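Local coordinates for protein Amy13K (PDB 6B3P) that binds maltooligosaccharides through two family 26 starch-binding modules, probably to hold a cell-surface alpha-amylase of a gut bacterium on starch, at residues I5-K8 with S9-G12; T50-S54 with T55-L59; Y155-D158 with V159-F163. One frame throughout, in Å; residues are numbered along the deposited sequence.

Interaction 1 of 3, residues I5-K8 with S9-G12; sequences INYK and STLG
An ST turn at the exit of the first strand of the N-terminal starch-binding module meets the ring of Tyr-7, which reaches forward from the strand and lies over the start of the loop. The contact is local, between residues no more than four positions apart. CG of Tyr-7 stands opposite the backbone N (chi1 171°), a torsion that lays the ring alongside the chain in its forward direction. Ser-9 then passes beneath it: its CA lies 3.7 Å from the centroid of the Tyr-7 ring and close to the ring normal, a CH-pi contact over one face, while Ser-9 OG skirts the ring near CE2. At the far end of the ring, Tyr-7 OH and Thr-10 OG1 are hydrogen-bonded at 2.8 Å, the two side chains meeting at roughly a right angle. The tyrosine oxygen also rests against Leu-11, with CG of that residue 3.6 Å from Tyr-7 OH. The turn itself is held by Ser-9 OG, which accepts from the backbone N of Leu-11 at 3.0 Å in a fairly straight bond (158°). The hydroxyl thus holds the ST turn through the Leu-11 N-H, and the tyrosine ring covers the residue that carries it. Strand 2-8 runs between strands 44-50 and 82-87, bonded by its backbone to both. Tyr-7 packs on Met-35 of strand 33-37 and Leu-61 of strand 57-62, and Ser-9 touches Tyr-45 of strand 44-50, where the chain leaves the sheet.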
loop_
_atom_site.group_PDB
_atom_site.type_symbol
_atom_site.label_atom_id
_atom_site.label_comp_id
_atom_site.label_asym_id
_atom_site.label_seq_id
_atom_site.Cartn_x
_atom_site.Cartn_y
_atom_site.Cartn_z
ATOM N N ILE A 5 -4.133 -0.253 -8.990
ATOM C CA ILE A 5 -4.115 0.206 -10.372
ATOM C C ILE A 5 -3.258 1.456 -10.492
ATOM O O ILE A 5 -3.493 2.444 -9.798
ATOM C CB ILE A 5 -5.532 0.506 -10.895
ATOM C CG1 ILE A 5 -6.390 -0.760 -10.853
ATOM C CG2 ILE A 5 -5.467 1.042 -12.326
ATOM C CD1 ILE A 5 -7.863 -0.522 -11.138
ATOM N N ASN A 6 -2.265 1.392 -11.372
ATOM C CA ASN A 6 -1.441 2.544 -11.701
ATOM C C ASN A 6 -1.762 2.997 -13.117
ATOM O O ASN A 6 -1.837 2.179 -14.033
ATOM C CB ASN A 6 0.045 2.211 -11.571
ATOM C CG ASN A 6 0.365 1.468 -10.290
ATOM O OD1 ASN A 6 0.475 2.068 -9.222
ATOM N ND2 ASN A 6 0.524 0.152 -10.395
ATOM N N TYR A 7 -1.956 4.301 -13.284
ATOM C CA TYR A 7 -2.361 4.876 -14.561
ATOM C C TYR A 7 -1.468 6.062 -14.912
ATOM O O TYR A 7 -1.375 7.032 -14.157
ATOM C CB TYR A 7 -3.836 5.293 -14.495
ATOM C CG TYR A 7 -4.344 6.097 -15.671
ATOM C CD1 TYR A 7 -3.995 5.769 -16.977
ATOM C CD2 TYR A 7 -5.202 7.173 -15.470
ATOM C CE1 TYR A 7 -4.474 6.505 -18.050
ATOM C CE2 TYR A 7 -5.684 7.910 -16.530
ATOM C CZ TYR A 7 -5.320 7.574 -17.817
ATOM O OH TYR A 7 -5.804 8.316 -18.864
ATOM N N LYS A 8 -0.789 5.958 -16.049
ATOM C CA LYS A 8 -0.010 7.066 -16.582
ATOM C C LYS A 8 -0.986 7.981 -17.304
ATOM O O LYS A 8 -1.344 7.733 -18.455
ATOM C CB LYS A 8 1.087 6.564 -17.521
ATOM C CG LYS A 8 2.127 7.605 -17.904
ATOM C CD LYS A 8 3.094 7.024 -18.919
ATOM C CE LYS A 8 4.377 7.823 -19.011
ATOM N NZ LYS A 8 5.406 7.052 -19.761
ATOM N N SER A 9 -1.427 9.028 -16.613
ATOM C CA SER A 9 -2.586 9.793 -17.059
ATOM C C SER A 9 -2.408 10.419 -18.432
ATOM O O SER A 9 -1.366 10.995 -18.747
ATOM C CB SER A 9 -2.929 10.894 -16.057
ATOM O OG SER A 9 -4.071 11.605 -16.503
ATOM N N THR A 10 -3.452 10.274 -19.240
ATOM C CA THR A 10 -3.592 10.978 -20.500
ATOM C C THR A 10 -4.816 11.891 -20.428
ATOM O O THR A 10 -5.280 12.401 -21.449
ATOM C CB THR A 10 -3.746 9.999 -21.675
ATOM O OG1 THR A 10 -4.828 9.099 -21.402
ATOM C CG2 THR A 10 -2.469 9.198 -21.882
ATOM N N LEU A 11 -5.332 12.087 -19.213
ATOM C CA LEU A 11 -6.564 12.847 -18.994
ATOM C C LEU A 11 -6.394 13.983 -17.981
ATOM O O LEU A 11 -7.380 14.536 -17.493
ATOM C CB LEU A 11 -7.679 11.908 -18.521
ATOM C CG LEU A 11 -8.230 10.899 -19.530
ATOM C CD1 LEU A 11 -9.184 9.936 -18.836
ATOM C CD2 LEU A 11 -8.932 11.612 -20.679
ATOM N N GLY A 12 -5.148 14.329 -17.669
ATOM C CA GLY A 12 -4.861 15.411 -16.737
ATOM C C GLY A 12 -4.483 14.893 -15.363
ATOM O O GLY A 12 -4.281 13.692 -15.189
#

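Interaction 2 of 3, residues T50-S54 with T55-L59; sequences TLDNS and TDYSL. With FMT (formic acid), chain Q.
Tyr-57 OH donates to the backbone carbonyl O of Asp-52 across the connection between strands 44-50 and 57-62, a polar bond that ties the loop to the strand it enters. The two oxygens are 2.6 Å apart; the donor lies in the carbonyl plane on a lone pair of Asp-52 O (C=O...donor angle 132°), and that oxygen in turn sits at the edge of the tyrosine ring, in its plane. Two further bonds shape the loop. With CG of Asp-52 turned opposite its backbone N (chi1 174°), the carboxylate is brought to Ser-54. Asp-52 OD1 takes the backbone N of Ser-54 at 3.0 Å, an Asx turn in which the N-H comes from above the carboxylate plane, and it receives Ser-54 OG at 2.6 Å on its syn side, so one carboxylate oxygen is gripped twice by the same serine. Asn-53 ND2 is hydrogen-bonded to Lys-80 O. A formic acid molecule, probably from the crystallisation liquor, accepts through O1 from Asp-56 N at 3.0 Å. Apolar contact is made by Leu-51, whose CD1 lies 3.6 Å from CE1 of Tyr-57 while CD2 stands over one ring face, toward the rim. Over the opposite face comes Thr-55 OG1, 3.2 Å above the plane of the Tyr-57 ring, so the aromatic group is flanked on both sides. A phenylalanine in place of Tyr-57 would probably leave the Asp-52 carbonyl without its hydroxyl donor and the loop less firmly tied to the strand. Around the contact, Leu-51 packs on Leu-3 of strand 2-8 and Tyr-57 on Ile-19 of strand 16-20, while the Tyr-57 backbone bonds to Leu-75 of strand 73-75.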
loop_
_atom_site.group_PDB
_atom_site.type_symbol
_atom_site.label_atom_id
_atom_site.label_comp_id
_atom_site.label_asym_id
_atom_site.label_seq_id
_atom_site.Cartn_x
_atom_site.Cartn_y
_atom_site.Cartn_z
ATOM N N THR A 50 -9.849 -2.903 -1.867
ATOM C CA THR A 50 -10.185 -4.267 -1.495
ATOM C C THR A 50 -11.453 -4.631 -2.237
ATOM O O THR A 50 -12.451 -3.915 -2.143
ATOM C CB THR A 50 -10.411 -4.432 0.023
ATOM O OG1 THR A 50 -9.223 -4.061 0.733
ATOM C CG2 THR A 50 -10.780 -5.882 0.361
ATOM N N LEU A 51 -11.423 -5.728 -2.986
ATOM C CA LEU A 51 -12.649 -6.215 -3.597
ATOM C C LEU A 51 -12.822 -7.725 -3.541
ATOM O O LEU A 51 -11.890 -8.491 -3.290
ATOM C CB LEU A 51 -12.755 -5.743 -5.053
ATOM C CG LEU A 51 -11.625 -5.934 -6.062
ATOM C CD1 LEU A 51 -11.596 -7.328 -6.658
ATOM C CD2 LEU A 51 -11.816 -4.919 -7.166
ATOM N N ASP A 52 -14.068 -8.112 -3.776
ATOM C CA ASP A 52 -14.530 -9.486 -3.719
ATOM C C ASP A 52 -14.104 -10.257 -4.966
ATOM O O ASP A 52 -14.552 -9.956 -6.071
ATOM C CB ASP A 52 -16.055 -9.479 -3.562
ATOM C CG ASP A 52 -16.669 -10.856 -3.646
ATOM O OD1 ASP A 52 -15.948 -11.857 -3.460
ATOM O OD2 ASP A 52 -17.892 -10.931 -3.887
ATOM N N ASN A 53 -13.247 -11.259 -4.780
ATOM C CA ASN A 53 -12.698 -12.020 -5.904
ATOM C C ASN A 53 -13.653 -13.089 -6.427
ATOM O O ASN A 53 -13.240 -13.987 -7.157
ATOM C CB ASN A 53 -11.361 -12.668 -5.514
ATOM C CG ASN A 53 -11.523 -13.868 -4.584
ATOM O OD1 ASN A 53 -12.601 -14.125 -4.050
ATOM N ND2 ASN A 53 -10.427 -14.589 -4.362
ATOM N N SER A 54 -14.924 -12.995 -6.050
ATOM C CA SER A 54 -15.928 -13.922 -6.553
ATOM C C SER A 54 -16.118 -13.744 -8.056
ATOM O O SER A 54 -16.580 -14.659 -8.738
ATOM C CB SER A 54 -17.265 -13.721 -5.833
ATOM O OG SER A 54 -17.134 -13.941 -4.439
ATOM N N THR A 55 -15.756 -12.568 -8.565
ATOM C CA THR A 55 -16.013 -12.225 -9.959
ATOM C C THR A 55 -14.868 -11.476 -10.622
ATOM O O THR A 55 -13.936 -11.015 -9.961
ATOM C CB THR A 55 -17.269 -11.340 -10.093
ATOM O OG1 THR A 55 -17.034 -10.074 -9.460
ATOM C CG2 THR A 55 -18.483 -12.006 -9.462
ATOM N N ASP A 56 -14.953 -11.369 -11.944
ATOM C CA ASP A 56 -14.161 -10.405 -12.691
ATOM C C ASP A 56 -14.835 -9.046 -12.555
ATOM O O ASP A 56 -15.942 -8.952 -12.025
ATOM C CB ASP A 56 -14.046 -10.801 -14.166
ATOM C CG ASP A 56 -13.328 -12.118 -14.366
ATOM O OD1 ASP A 56 -12.467 -12.469 -13.530
ATOM O OD2 ASP A 56 -13.616 -12.800 -15.373
ATOM N N TYR A 57 -14.164 -7.998 -13.021
ATOM C CA TYR A 57 -14.752 -6.663 -13.052
ATOM C C TYR A 57 -14.368 -5.929 -14.325
ATOM O O TYR A 57 -13.489 -6.366 -15.069
ATOM C CB TYR A 57 -14.312 -5.838 -11.841
ATOM C CG TYR A 57 -14.784 -6.390 -10.517
ATOM C CD1 TYR A 57 -14.079 -7.399 -9.878
ATOM C CD2 TYR A 57 -15.930 -5.902 -9.904
ATOM C CE1 TYR A 57 -14.502 -7.912 -8.669
ATOM C CE2 TYR A 57 -16.361 -6.409 -8.687
ATOM C CZ TYR A 57 -15.641 -7.415 -8.078
ATOM O OH TYR A 57 -16.055 -7.929 -6.871
ATOM N N SER A 58 -15.051 -4.816 -14.564
ATOM C CA SER A 58 -14.698 -3.894 -15.633
ATOM C C SER A 58 -14.134 -2.623 -15.024
ATOM O O SER A 58 -14.565 -2.207 -13.950
ATOM C CB SER A 58 -15.915 -3.572 -16.497
ATOM O OG SER A 58 -16.375 -4.728 -17.167
ATOM N N LEU A 59 -13.176 -2.017 -15.719
ATOM C CA LEU A 59 -12.542 -0.783 -15.272
ATOM C C LEU A 59 -12.755 0.325 -16.296
ATOM O O LEU A 59 -12.552 0.122 -17.492
ATOM C CB LEU A 59 -11.043 -1.002 -15.039
ATOM C CG LEU A 59 -10.175 0.254 -14.899
ATOM C CD1 LEU A 59 -10.457 0.979 -13.589
ATOM C CD2 LEU A 59 -8.699 -0.094 -15.027
HETATM C C FMT Q . -17.166 -13.276 -13.700
HETATM O O1 FMT Q . -16.004 -13.632 -13.541
HETATM O O2 FMT Q . -17.897 -13.017 -12.753
#

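Interaction 3 of 3, residues Y155-D158 with V159-F163; sequences YTQD and VKQNF
Gln-157 turns CG away from its own carbonyl carbon (chi1 -52°) and then runs on extended, carrying its amide to the backbone of Gln-161 across the inverse gamma turn centred on Lys-160, with its weak Gln-161 N to Val-159 O bond. Phe-163 holds its ring between backbone N and carbonyl carbon (chi1 59°), which tips it back toward the strand. Gln-157 NE2 donates to Gln-161 O at 2.9 Å; the bond is nearly straight (161°), meets a lone pair in the carbonyl plane, and its acceptor lies close to the amide plane of Gln-157. Gln-157 OE1 lies 3.5 Å from Gln-161 CB and accepts from the backbone N of Asp-124. NE2 of Gln-157 also lies 3.6 Å from Phe-163 CD1. The other side of the contact is apolar: Tyr-155 CD2 approaches Phe-163 CE2 at 3.8 Å, the rings inclined obliquely with centroids 5.6 Å apart. Tyr-155 OH bonds to Asn-118 OD1 on strand 116-121, whose Met-120 touches both rings. The chemistry is divided, with a buried amide, bonded through both O and N, probably steadying the turn beside an aromatic pair that joins strand 150-157 to the start of strand 163-168.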
loop_
_atom_site.group_PDB
_atom_site.type_symbol
_atom_site.label_atom_id
_atom_site.label_comp_id
_atom_site.label_asym_id
_atom_site.label_seq_id
_atom_site.Cartn_x
_atom_site.Cartn_y
_atom_site.Cartn_z
ATOM N N TYR A 155 10.340 0.190 3.770
ATOM C CA TYR A 155 11.271 -0.791 3.228
ATOM C C TYR A 155 11.090 -0.936 1.722
ATOM O O TYR A 155 9.994 -1.219 1.240
ATOM C CB TYR A 155 11.094 -2.139 3.927
ATOM C CG TYR A 155 11.575 -2.106 5.355
ATOM C CD1 TYR A 155 12.929 -2.015 5.643
ATOM C CD2 TYR A 155 10.681 -2.150 6.415
ATOM C CE1 TYR A 155 13.380 -1.973 6.944
ATOM C CE2 TYR A 155 11.121 -2.111 7.720
ATOM C CZ TYR A 155 12.471 -2.021 7.980
ATOM O OH TYR A 155 12.909 -1.981 9.283
ATOM N N THR A 156 12.184 -0.732 0.994
ATOM C CA THR A 156 12.188 -0.784 -0.461
ATOM C C THR A 156 12.970 -1.992 -0.948
ATOM O O THR A 156 14.096 -2.208 -0.510
ATOM C CB THR A 156 12.811 0.489 -1.062
ATOM O OG1 THR A 156 12.109 1.641 -0.581
ATOM C CG2 THR A 156 12.756 0.457 -2.584
ATOM N N GLN A 157 12.383 -2.761 -1.862
ATOM C CA GLN A 157 13.051 -3.924 -2.446
ATOM C C GLN A 157 12.969 -3.907 -3.966
ATOM O O GLN A 157 12.074 -3.285 -4.539
ATOM C CB GLN A 157 12.434 -5.223 -1.928
ATOM C CG GLN A 157 12.345 -5.328 -0.417
ATOM C CD GLN A 157 11.694 -6.619 0.029
ATOM O OE1 GLN A 157 12.334 -7.668 0.067
ATOM N NE2 GLN A 157 10.409 -6.551 0.362
ATOM N N ASP A 158 13.902 -4.599 -4.613
ATOM C CA ASP A 158 13.883 -4.743 -6.064
ATOM C C ASP A 158 12.907 -5.832 -6.501
ATOM O O ASP A 158 12.473 -5.857 -7.654
ATOM C CB ASP A 158 15.282 -5.062 -6.594
ATOM C CG ASP A 158 16.259 -3.919 -6.388
ATOM O OD1 ASP A 158 15.831 -2.845 -5.918
ATOM O OD2 ASP A 158 17.455 -4.089 -6.701
ATOM N N VAL A 159 12.571 -6.725 -5.574
ATOM C CA VAL A 159 11.669 -7.833 -5.860
ATOM C C VAL A 159 10.528 -7.881 -4.851
ATOM O O VAL A 159 10.604 -7.291 -3.773
ATOM C CB VAL A 159 12.413 -9.187 -5.858
ATOM C CG1 VAL A 159 13.516 -9.188 -6.912
ATOM C CG2 VAL A 159 12.985 -9.499 -4.471
ATOM N N LYS A 160 9.473 -8.599 -5.217
ATOM C CA LYS A 160 8.258 -8.674 -4.422
ATOM C C LYS A 160 8.365 -9.768 -3.364
ATOM O O LYS A 160 7.828 -10.864 -3.537
ATOM C CB LYS A 160 7.067 -8.931 -5.339
ATOM C CG LYS A 160 5.715 -8.836 -4.682
ATOM C CD LYS A 160 4.643 -9.035 -5.732
ATOM C CE LYS A 160 3.280 -9.236 -5.120
ATOM N NZ LYS A 160 3.186 -10.517 -4.364
ATOM N N GLN A 161 9.056 -9.461 -2.269
ATOM C CA GLN A 161 9.323 -10.453 -1.234
ATOM C C GLN A 161 8.675 -10.084 0.091
ATOM O O GLN A 161 8.868 -8.981 0.604
ATOM C CB GLN A 161 10.830 -10.619 -1.040
ATOM C CG GLN A 161 11.203 -11.810 -0.166
ATOM C CD GLN A 161 12.625 -12.283 -0.388
ATOM O OE1 GLN A 161 13.062 -12.465 -1.525
ATOM N NE2 GLN A 161 13.356 -12.491 0.702
ATOM N N ASN A 162 7.903 -11.017 0.638
ATOM C CA ASN A 162 7.336 -10.851 1.967
ATOM C C ASN A 162 8.450 -10.822 3.002
ATOM O O ASN A 162 9.535 -11.361 2.780
ATOM C CB ASN A 162 6.347 -11.976 2.286
ATOM C CG ASN A 162 5.151 -11.988 1.351
ATOM O OD1 ASN A 162 4.857 -10.996 0.684
ATOM N ND2 ASN A 162 4.449 -13.115 1.304
ATOM N N PHE A 163 8.181 -10.183 4.133
ATOM C CA PHE A 163 9.142 -10.127 5.221
ATOM C C PHE A 163 8.406 -9.923 6.536
ATOM O O PHE A 163 7.177 -9.863 6.563
ATOM C CB PHE A 163 10.160 -9.008 4.991
ATOM C CG PHE A 163 9.550 -7.644 4.861
ATOM C CD1 PHE A 163 9.045 -7.211 3.647
ATOM C CD2 PHE A 163 9.492 -6.789 5.950
ATOM C CE1 PHE A 163 8.488 -5.954 3.522
ATOM C CE2 PHE A 163 8.935 -5.530 5.830
ATOM C CZ PHE A 163 8.432 -5.112 4.615
#

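In the fold
From the N terminus the three contacts come strictly in series, each within one continuous piece of chain; none nests in or crosses another. Interaction 1 shapes the beginning of the loop from strand 2-8 to strand 16-20. Interaction 2 closes the connection between strands 44-50 and 57-62 of the same sheet, and the two meet in its packing, where Ile-5 CD1 lies 3.9 Å from Leu-59 CD1. Interaction 3 belongs to the second starch-binding module, about 25 Å from interaction 1 and 26 Å from interaction 2, centre to centre. There it bridges strand 150-157 of one sheet and strand 163-168 of the other, without touching the first two.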